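Local coordinates for papain-like protease (Human betacoronavirus 2c EMC/2012, PDB 4RNA), which is a papain-like cysteine protease of the MERS coronavirus that probably cleaves the viral polyprotein and, as in related enzymes, removes ubiquitin, at residues S184-C196 and C228-T242. Numbering follows the deposited sequence.
Sequences SARMVWREWCNVC and CQCGGERHRQLVEHT. With ZN (zinc ion), chain B.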
ATOM      1  N   SER A 184      18.559   7.166  20.715  1.00 41.54           N
ATOM      2  CA  SER A 184      17.689   6.382  21.581  1.00 41.92           C
ATOM      3  C   SER A 184      16.288   6.961  21.688  1.00 38.81           C
ATOM      4  O   SER A 184      16.136   8.187  21.697  1.00 35.52           O
ATOM      5  CB  SER A 184      18.251   6.491  22.985  1.00 48.81           C
ATOM      6  OG  SER A 184      19.159   5.451  23.159  1.00 59.32           O
ATOM      7  N   ALA A 185      15.269   6.112  21.781  1.00 38.15           N
ATOM      8  CA  ALA A 185      13.980   6.625  22.253  1.00 40.72           C
ATOM      9  C   ALA A 185      13.321   5.496  22.971  1.00 40.28           C
ATOM     10  O   ALA A 185      13.602   4.324  22.692  1.00 36.91           O
ATOM     11  CB  ALA A 185      13.124   7.107  21.095  1.00 32.58           C
ATOM     12  N   ARG A 186      12.444   5.819  23.907  1.00 39.46           N
ATOM     13  CA  ARG A 186      11.891   4.757  24.697  1.00 38.70           C
ATOM     14  C   ARG A 186      10.528   5.161  25.182  1.00 38.50           C
ATOM     15  O   ARG A 186      10.328   6.317  25.542  1.00 36.24           O
ATOM     16  CB  ARG A 186      12.828   4.536  25.850  1.00 41.25           C
ATOM     17  CG  ARG A 186      12.537   3.329  26.695  1.00 46.71           C
ATOM     18  CD  ARG A 186      13.462   3.392  27.890  1.00 50.44           C
ATOM     19  NE  ARG A 186      13.182   2.256  28.741  1.00 62.59           N
ATOM     20  CZ  ARG A 186      13.445   0.987  28.414  1.00 63.62           C
ATOM     21  NH1 ARG A 186      14.032   0.672  27.254  1.00 62.69           N
ATOM     22  NH2 ARG A 186      13.117   0.021  29.263  1.00 69.90           N
ATOM     23  N   MET A 187       9.603   4.195  25.218  1.00 37.79           N
ATOM     24  CA  MET A 187       8.239   4.457  25.676  1.00 39.53           C
ATOM     25  C   MET A 187       7.823   3.250  26.551  1.00 37.37           C
ATOM     26  O   MET A 187       7.872   2.109  26.059  1.00 37.68           O
ATOM     27  CB  MET A 187       7.337   4.623  24.462  1.00 40.53           C
ATOM     28  CG  MET A 187       5.994   5.256  24.747  1.00 47.00           C
ATOM     29  SD  MET A 187       4.979   5.193  23.239  1.00 43.57           S
ATOM     30  CE  MET A 187       4.952   3.457  22.975  1.00 55.44           C
ATOM     31  N   VAL A 188       7.488   3.486  27.835  1.00 35.92           N
ATOM     32  CA  VAL A 188       7.060   2.366  28.717  1.00 35.18           C
ATOM     33  C   VAL A 188       5.611   2.551  29.173  1.00 34.67           C
ATOM     34  O   VAL A 188       5.316   3.494  29.880  1.00 36.76           O
ATOM     35  CB  VAL A 188       7.990   2.189  29.920  1.00 36.80           C
ATOM     36  CG1 VAL A 188       7.668   0.894  30.657  1.00 40.98           C
ATOM     37  CG2 VAL A 188       9.451   2.201  29.482  1.00 38.86           C
ATOM     38  N   TRP A 189       4.736   1.636  28.737  1.00 31.86           N
ATOM     39  CA  TRP A 189       3.364   1.502  29.200  1.00 38.87           C
ATOM     40  C   TRP A 189       3.296   0.509  30.322  1.00 42.77           C
ATOM     41  O   TRP A 189       3.962  -0.527  30.298  1.00 43.28           O
ATOM     42  CB  TRP A 189       2.440   1.036  28.065  1.00 40.78           C
ATOM     43  CG  TRP A 189       2.315   2.072  26.988  1.00 40.70           C
ATOM     44  CD1 TRP A 189       3.073   2.173  25.837  1.00 41.25           C
ATOM     45  CD2 TRP A 189       1.377   3.209  26.943  1.00 39.43           C
ATOM     46  NE1 TRP A 189       2.695   3.270  25.101  1.00 42.24           N
ATOM     47  CE2 TRP A 189       1.665   3.918  25.696  1.00 41.14           C
ATOM     48  CE3 TRP A 189       0.362   3.685  27.781  1.00 39.36           C
ATOM     49  CZ2 TRP A 189       0.956   5.053  25.308  1.00 38.34           C
ATOM     50  CZ3 TRP A 189      -0.337   4.844  27.387  1.00 40.72           C
ATOM     51  CH2 TRP A 189      -0.024   5.512  26.178  1.00 41.52           C
ATOM     52  N   ARG A 190       2.536   0.848  31.349  1.00 43.81           N
ATOM     53  CA  ARG A 190       2.303  -0.114  32.414  1.00 41.03           C
ATOM     54  C   ARG A 190       0.808  -0.383  32.442  1.00 38.25           C
ATOM     55  O   ARG A 190      -0.064   0.565  32.355  1.00 35.62           O
ATOM     56  CB  ARG A 190       2.851   0.371  33.763  1.00 40.25           C
ATOM     57  CG  ARG A 190       2.595  -0.590  34.941  1.00 47.86           C
ATOM     58  CD  ARG A 190       3.387  -0.128  36.171  1.00 49.43           C
ATOM     59  NE  ARG A 190       4.811  -0.339  35.950  1.00 58.30           N
ATOM     60  CZ  ARG A 190       5.787   0.316  36.563  1.00 68.42           C
ATOM     61  NH1 ARG A 190       5.502   1.258  37.453  1.00 74.86           N
ATOM     62  NH2 ARG A 190       7.054   0.033  36.269  1.00 71.06           N
ATOM     63  N   GLU A 191       0.512  -1.681  32.521  1.00 33.29           N
ATOM     64  CA  GLU A 191      -0.851  -2.156  32.706  1.00 36.50           C
ATOM     65  C   GLU A 191      -0.900  -2.864  34.088  1.00 34.66           C
ATOM     66  O   GLU A 191      -0.043  -3.709  34.405  1.00 42.26           O
ATOM     67  CB  GLU A 191      -1.221  -3.102  31.557  1.00 38.72           C
ATOM     68  CG  GLU A 191      -1.399  -2.348  30.255  1.00 43.10           C
ATOM     69  CD  GLU A 191      -1.955  -3.180  29.092  1.00 51.05           C
ATOM     70  OE1 GLU A 191      -2.137  -4.414  29.231  1.00 46.97           O
ATOM     71  OE2 GLU A 191      -2.221  -2.570  28.015  1.00 40.12           O
ATOM     72  N   TRP A 192      -1.877  -2.513  34.921  1.00 36.89           N
ATOM     73  CA  TRP A 192      -1.921  -3.185  36.237  1.00 34.96           C
ATOM     74  C   TRP A 192      -3.290  -3.336  36.827  1.00 36.15           C
ATOM     75  O   TRP A 192      -4.246  -2.588  36.505  1.00 33.38           O
ATOM     76  CB  TRP A 192      -0.943  -2.545  37.242  1.00 33.57           C
ATOM     77  CG  TRP A 192      -1.483  -1.269  37.799  1.00 30.41           C
ATOM     78  CD1 TRP A 192      -2.126  -1.072  39.038  1.00 34.06           C
ATOM     79  CD2 TRP A 192      -1.522   0.044  37.127  1.00 32.29           C
ATOM     80  NE1 TRP A 192      -2.532   0.238  39.180  1.00 35.38           N
ATOM     81  CE2 TRP A 192      -2.208   0.963  38.064  1.00 36.09           C
ATOM     82  CE3 TRP A 192      -1.105   0.528  35.874  1.00 35.33           C
ATOM     83  CZ2 TRP A 192      -2.434   2.308  37.748  1.00 31.23           C
ATOM     84  CZ3 TRP A 192      -1.337   1.885  35.548  1.00 34.04           C
ATOM     85  CH2 TRP A 192      -1.938   2.772  36.481  1.00 37.00           C
ATOM     86  N   CYS A 193      -3.368  -4.355  37.672  1.00 35.82           N
ATOM     87  CA  CYS A 193      -4.436  -4.570  38.623  1.00 35.78           C
ATOM     88  C   CYS A 193      -3.777  -4.822  40.005  1.00 32.94           C
ATOM     89  O   CYS A 193      -2.817  -5.578  40.101  1.00 33.68           O
ATOM     90  CB  CYS A 193      -5.217  -5.825  38.243  1.00 36.65           C
ATOM     91  SG  CYS A 193      -6.425  -6.353  39.504  1.00 37.93           S
ATOM     92  N   ASN A 194      -4.387  -4.249  41.034  1.00 33.79           N
ATOM     93  CA  ASN A 194      -3.866  -4.248  42.404  1.00 38.82           C
ATOM     94  C   ASN A 194      -4.005  -5.633  42.999  1.00 44.52           C
ATOM     95  O   ASN A 194      -3.279  -5.975  43.944  1.00 47.34           O
ATOM     96  CB  ASN A 194      -4.525  -3.110  43.205  1.00 37.15           C
ATOM     97  CG  ASN A 194      -4.154  -1.742  42.623  1.00 37.34           C
ATOM     98  OD1 ASN A 194      -3.017  -1.575  42.241  1.00 37.47           O
ATOM     99  ND2 ASN A 194      -5.125  -0.798  42.475  1.00 38.05           N
ATOM    100  N   VAL A 195      -4.839  -6.462  42.357  1.00 40.56           N
ATOM    101  CA  VAL A 195      -4.903  -7.925  42.658  1.00 49.14           C
ATOM    102  C   VAL A 195      -4.054  -8.804  41.704  1.00 46.30           C
ATOM    103  O   VAL A 195      -3.226  -9.597  42.139  1.00 47.33           O
ATOM    104  CB  VAL A 195      -6.394  -8.411  42.728  1.00 51.48           C
ATOM    105  CG1 VAL A 195      -6.488  -9.922  42.828  1.00 50.92           C
ATOM    106  CG2 VAL A 195      -7.138  -7.741  43.888  1.00 47.50           C
ATOM    107  N   CYS A 196      -4.225  -8.623  40.395  1.00 45.61           N
ATOM    108  CA  CYS A 196      -3.631  -9.524  39.389  1.00 43.64           C
ATOM    109  C   CYS A 196      -2.160  -9.306  39.098  1.00 46.15           C
ATOM    110  O   CYS A 196      -1.495 -10.239  38.663  1.00 48.79           O
ATOM    111  CB  CYS A 196      -4.458  -9.495  38.073  1.00 40.32           C
ATOM    112  SG  CYS A 196      -6.163  -9.980  38.477  1.00 37.67           S
ATOM    113  N   CYS A 228     -11.301  -5.538  35.056  1.00 35.29           N
ATOM    114  CA  CYS A 228     -10.263  -6.574  35.100  1.00 33.12           C
ATOM    115  C   CYS A 228     -10.927  -7.956  35.028  1.00 39.46           C
ATOM    116  O   CYS A 228     -12.084  -8.101  35.437  1.00 39.95           O
ATOM    117  CB  CYS A 228      -9.364  -6.467  36.317  1.00 38.75           C
ATOM    118  SG  CYS A 228      -8.010  -7.641  36.053  1.00 36.20           S
ATOM    119  N   GLN A 229     -10.200  -8.932  34.477  1.00 35.40           N
ATOM    120  CA  GLN A 229     -10.650 -10.328  34.472  1.00 41.69           C
ATOM    121  C   GLN A 229     -10.884 -10.932  35.886  1.00 45.17           C
ATOM    122  O   GLN A 229     -11.585 -11.923  36.019  1.00 40.78           O
ATOM    123  CB  GLN A 229      -9.662 -11.210  33.707  1.00 42.81           C
ATOM    124  CG  GLN A 229      -8.246 -11.224  34.247  1.00 44.60           C
ATOM    125  CD  GLN A 229      -7.330 -10.085  33.722  1.00 54.61           C
ATOM    126  OE1 GLN A 229      -7.737  -9.140  32.927  1.00 41.58           O
ATOM    127  NE2 GLN A 229      -6.069 -10.149  34.186  1.00 49.35           N
ATOM    128  N   CYS A 230     -10.317 -10.356  36.941  1.00 40.91           N
ATOM    129  CA  CYS A 230     -10.625 -10.865  38.294  1.00 37.07           C
ATOM    130  C   CYS A 230     -11.995 -10.392  38.795  1.00 38.43           C
ATOM    131  O   CYS A 230     -12.450 -10.774  39.907  1.00 36.62           O
ATOM    132  CB  CYS A 230      -9.534 -10.412  39.276  1.00 39.86           C
ATOM    133  SG  CYS A 230      -9.505  -8.581  39.439  1.00 41.11           S
ATOM    134  N   GLY A 231     -12.679  -9.538  38.026  1.00 35.99           N
ATOM    135  CA  GLY A 231     -13.892  -8.903  38.525  1.00 37.06           C
ATOM    136  C   GLY A 231     -13.663  -7.479  39.049  1.00 43.88           C
ATOM    137  O   GLY A 231     -14.624  -6.742  39.287  1.00 39.10           O
ATOM    138  N   GLY A 232     -12.392  -7.088  39.225  1.00 46.60           N
ATOM    139  CA  GLY A 232     -12.064  -5.738  39.698  1.00 42.04           C
ATOM    140  C   GLY A 232     -11.816  -4.757  38.549  1.00 44.59           C
ATOM    141  O   GLY A 232     -12.548  -4.765  37.531  1.00 43.48           O
ATOM    142  N   GLU A 233     -10.785  -3.920  38.727  1.00 43.61           N
ATOM    143  CA  GLU A 233     -10.435  -2.824  37.810  1.00 40.40           C
ATOM    144  C   GLU A 233      -9.023  -3.027  37.358  1.00 42.11           C
ATOM    145  O   GLU A 233      -8.189  -3.543  38.114  1.00 35.36           O
ATOM    146  CB  GLU A 233     -10.419  -1.493  38.542  1.00 46.37           C
ATOM    147  CG  GLU A 233     -11.714  -0.731  38.459  1.00 51.41           C
ATOM    148  CD  GLU A 233     -11.652   0.580  39.259  1.00 57.13           C
ATOM    149  OE1 GLU A 233     -12.628   1.356  39.155  1.00 63.03           O
ATOM    150  OE2 GLU A 233     -10.631   0.854  39.967  1.00 52.94           O
ATOM    151  N   ARG A 234      -8.764  -2.583  36.130  1.00 37.67           N
ATOM    152  CA  ARG A 234      -7.499  -2.790  35.439  1.00 40.21           C
ATOM    153  C   ARG A 234      -7.139  -1.397  34.911  1.00 34.90           C
ATOM    154  O   ARG A 234      -8.005  -0.706  34.452  1.00 34.19           O
ATOM    155  CB  ARG A 234      -7.807  -3.654  34.207  1.00 43.70           C
ATOM    156  CG  ARG A 234      -7.095  -4.940  34.142  1.00 49.08           C
ATOM    157  CD  ARG A 234      -7.308  -5.516  32.762  1.00 34.28           C
ATOM    158  NE  ARG A 234      -6.036  -5.327  32.111  1.00 36.55           N
ATOM    159  CZ  ARG A 234      -5.198  -6.304  31.720  1.00 44.61           C
ATOM    160  NH1 ARG A 234      -5.520  -7.612  31.831  1.00 36.23           N
ATOM    161  NH2 ARG A 234      -4.052  -5.974  31.131  1.00 41.22           N
ATOM    162  N   HIS A 235      -5.881  -0.990  34.974  1.00 34.30           N
ATOM    163  CA  HIS A 235      -5.493   0.327  34.451  1.00 32.05           C
ATOM    164  C   HIS A 235      -4.396   0.277  33.409  1.00 31.50           C
ATOM    165  O   HIS A 235      -3.589  -0.641  33.373  1.00 31.33           O
ATOM    166  CB  HIS A 235      -4.950   1.184  35.600  1.00 31.10           C
ATOM    167  CG  HIS A 235      -5.848   1.223  36.785  1.00 31.56           C
ATOM    168  ND1 HIS A 235      -6.937   2.035  36.836  1.00 30.24           N
ATOM    169  CD2 HIS A 235      -5.835   0.490  37.965  1.00 30.26           C
ATOM    170  CE1 HIS A 235      -7.581   1.875  38.027  1.00 30.24           C
ATOM    171  NE2 HIS A 235      -6.925   0.898  38.715  1.00 33.37           N
ATOM    172  N   ARG A 236      -4.322   1.268  32.548  1.00 32.47           N
ATOM    173  CA  ARG A 236      -3.228   1.378  31.576  0.54 34.98           C
ATOM    174  C   ARG A 236      -2.674   2.803  31.673  1.00 33.67           C
ATOM    175  O   ARG A 236      -3.474   3.785  31.562  1.00 28.43           O
ATOM    176  CB  ARG A 236      -3.803   1.095  30.159  0.54 37.59           C
ATOM    177  CG  ARG A 236      -3.000   1.573  28.951  0.54 37.88           C
ATOM    178  CD  ARG A 236      -3.476   0.870  27.664  0.54 42.44           C
ATOM    179  NE  ARG A 236      -2.685   1.219  26.473  0.54 35.80           N
ATOM    180  CZ  ARG A 236      -1.553   0.627  26.107  0.54 35.85           C
ATOM    181  NH1 ARG A 236      -1.046  -0.397  26.807  0.54 34.79           N
ATOM    182  NH2 ARG A 236      -0.931   1.045  25.007  0.54 32.51           N
ATOM    183  N   GLN A 237      -1.379   2.940  31.834  1.00 33.19           N
ATOM    184  CA  GLN A 237      -0.814   4.287  31.877  1.00 32.35           C
ATOM    185  C   GLN A 237       0.588   4.356  31.349  1.00 34.16           C
ATOM    186  O   GLN A 237       1.394   3.452  31.598  1.00 32.89           O
ATOM    187  CB  GLN A 237      -0.901   4.866  33.326  1.00 29.94           C
ATOM    188  CG  GLN A 237      -0.409   6.287  33.493  1.00 33.42           C
ATOM    189  CD  GLN A 237      -0.709   6.834  34.881  1.00 39.37           C
ATOM    190  OE1 GLN A 237      -1.705   6.452  35.530  1.00 36.05           O
ATOM    191  NE2 GLN A 237       0.179   7.698  35.357  1.00 44.67           N
ATOM    192  N   LEU A 238       0.903   5.438  30.619  1.00 32.61           N
ATOM    193  CA  LEU A 238       2.301   5.735  30.261  1.00 37.06           C
ATOM    194  C   LEU A 238       3.211   6.102  31.503  1.00 34.61           C
ATOM    195  O   LEU A 238       2.941   7.043  32.235  1.00 34.97           O
ATOM    196  CB  LEU A 238       2.309   6.858  29.201  1.00 32.91           C
ATOM    197  CG  LEU A 238       3.686   7.224  28.615  1.00 32.18           C
ATOM    198  CD1 LEU A 238       4.394   6.061  27.866  1.00 35.95           C
ATOM    199  CD2 LEU A 238       3.497   8.463  27.726  1.00 31.39           C
ATOM    200  N   VAL A 239       4.255   5.318  31.780  1.00 38.19           N
ATOM    201  CA  VAL A 239       5.067   5.624  32.951  1.00 35.81           C
ATOM    202  C   VAL A 239       6.483   6.178  32.623  1.00 38.10           C
ATOM    203  O   VAL A 239       7.128   6.858  33.458  1.00 34.63           O
ATOM    204  CB  VAL A 239       5.164   4.417  33.904  1.00 37.07           C
ATOM    205  CG1 VAL A 239       3.782   4.184  34.559  1.00 37.21           C
ATOM    206  CG2 VAL A 239       5.665   3.188  33.150  1.00 37.65           C
ATOM    207  N   GLU A 240       6.951   5.941  31.403  1.00 32.48           N
ATOM    208  CA  GLU A 240       8.237   6.549  31.025  1.00 37.08           C
ATOM    209  C   GLU A 240       8.251   6.843  29.535  1.00 39.34           C
ATOM    210  O   GLU A 240       7.723   6.079  28.726  1.00 35.28           O
ATOM    211  CB  GLU A 240       9.401   5.640  31.407  1.00 39.18           C
ATOM    212  CG  GLU A 240      10.712   6.377  31.511  1.00 53.36           C
ATOM    213  CD  GLU A 240      11.823   5.630  30.807  1.00 71.01           C
ATOM    214  OE1 GLU A 240      12.308   6.114  29.749  1.00 83.69           O
ATOM    215  OE2 GLU A 240      12.187   4.535  31.289  1.00 71.21           O
ATOM    216  N   HIS A 241       8.843   7.972  29.183  1.00 41.35           N
ATOM    217  CA  HIS A 241       8.849   8.417  27.800  1.00 35.35           C
ATOM    218  C   HIS A 241      10.065   9.253  27.510  1.00 36.27           C
ATOM    219  O   HIS A 241      10.239  10.331  28.060  1.00 35.34           O
ATOM    220  CB  HIS A 241       7.570   9.168  27.478  1.00 36.47           C
ATOM    221  CG  HIS A 241       7.191   9.087  26.038  1.00 33.20           C
ATOM    222  ND1 HIS A 241       6.168   9.810  25.496  1.00 34.88           N
ATOM    223  CD2 HIS A 241       7.724   8.316  25.003  1.00 34.16           C
ATOM    224  CE1 HIS A 241       6.045   9.485  24.182  1.00 34.28           C
ATOM    225  NE2 HIS A 241       7.010   8.594  23.876  1.00 31.16           N
ATOM    226  N   THR A 242      10.912   8.777  26.613  1.00 35.30           N
ATOM    227  CA  THR A 242      12.082   9.556  26.271  1.00 37.13           C
ATOM    228  C   THR A 242      12.308   9.494  24.758  1.00 36.09           C
ATOM    229  O   THR A 242      12.540   8.416  24.204  1.00 35.94           O
ATOM    230  CB  THR A 242      13.316   9.096  27.085  1.00 39.85           C
ATOM    231  OG1 THR A 242      14.465   9.685  26.476  1.00 53.86           O
ATOM    232  CG2 THR A 242      13.484   7.603  27.018  1.00 43.84           C
TER
HETATM  233 ZN    ZN B 401      -7.489  -8.162  38.380  1.00 37.48          ZN
HETATM  234  O   HOH W   1      -6.547  -2.997  40.581  1.00 38.07           O
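The zinc-bearing fingers of the protease are built on antiparallel strands 186-193 and 233-242. The end of the first, the turn after it and the loop leading into the second hold one zinc ion through Cys193 SG, Cys196 SG, Cys228 SG and Cys230 SG, at 2.3 to 2.4 Å. Cys193 SG also accepts the backbone N-H of Cys196 at 3.3 Å, which ties the CxxC turn to the metal site; Cys228 and Cys230, one residue apart, sit on a type I turn from Cys228 to Gly231. Backbone bonds run from Trp192/His235 to Arg186/Thr242, interrupted by a classic beta bulge where Val239 and Glu240 both face Val188 and Val239 N reaches Val188 O at 2.8 Å. On one face of the sheet the indole of Trp189 is sandwiched. Leu238 CB lies over one side, 4.0 Å from the centroid of the six-membered ring, and the guanidinium of Arg236, in one of its two conformers, lies nearly flat on the other, planes 10° apart. With CG anti to the backbone N (chi1 161°) and its chain extended to NE, this conformer also carries NH1 to Glu191 OE2, a salt bridge of 2.7 Å with weak hydrogen-bond geometry, while Glu191 OE1 meets Arg234 NH2 at 3.1 Å. Glu191 OE2 also accepts a hydrogen bond from Ala64 N of the second subunit. Such a Cys4 zinc site is characteristic of the fingers subdomain in coronavirus papain-like proteases.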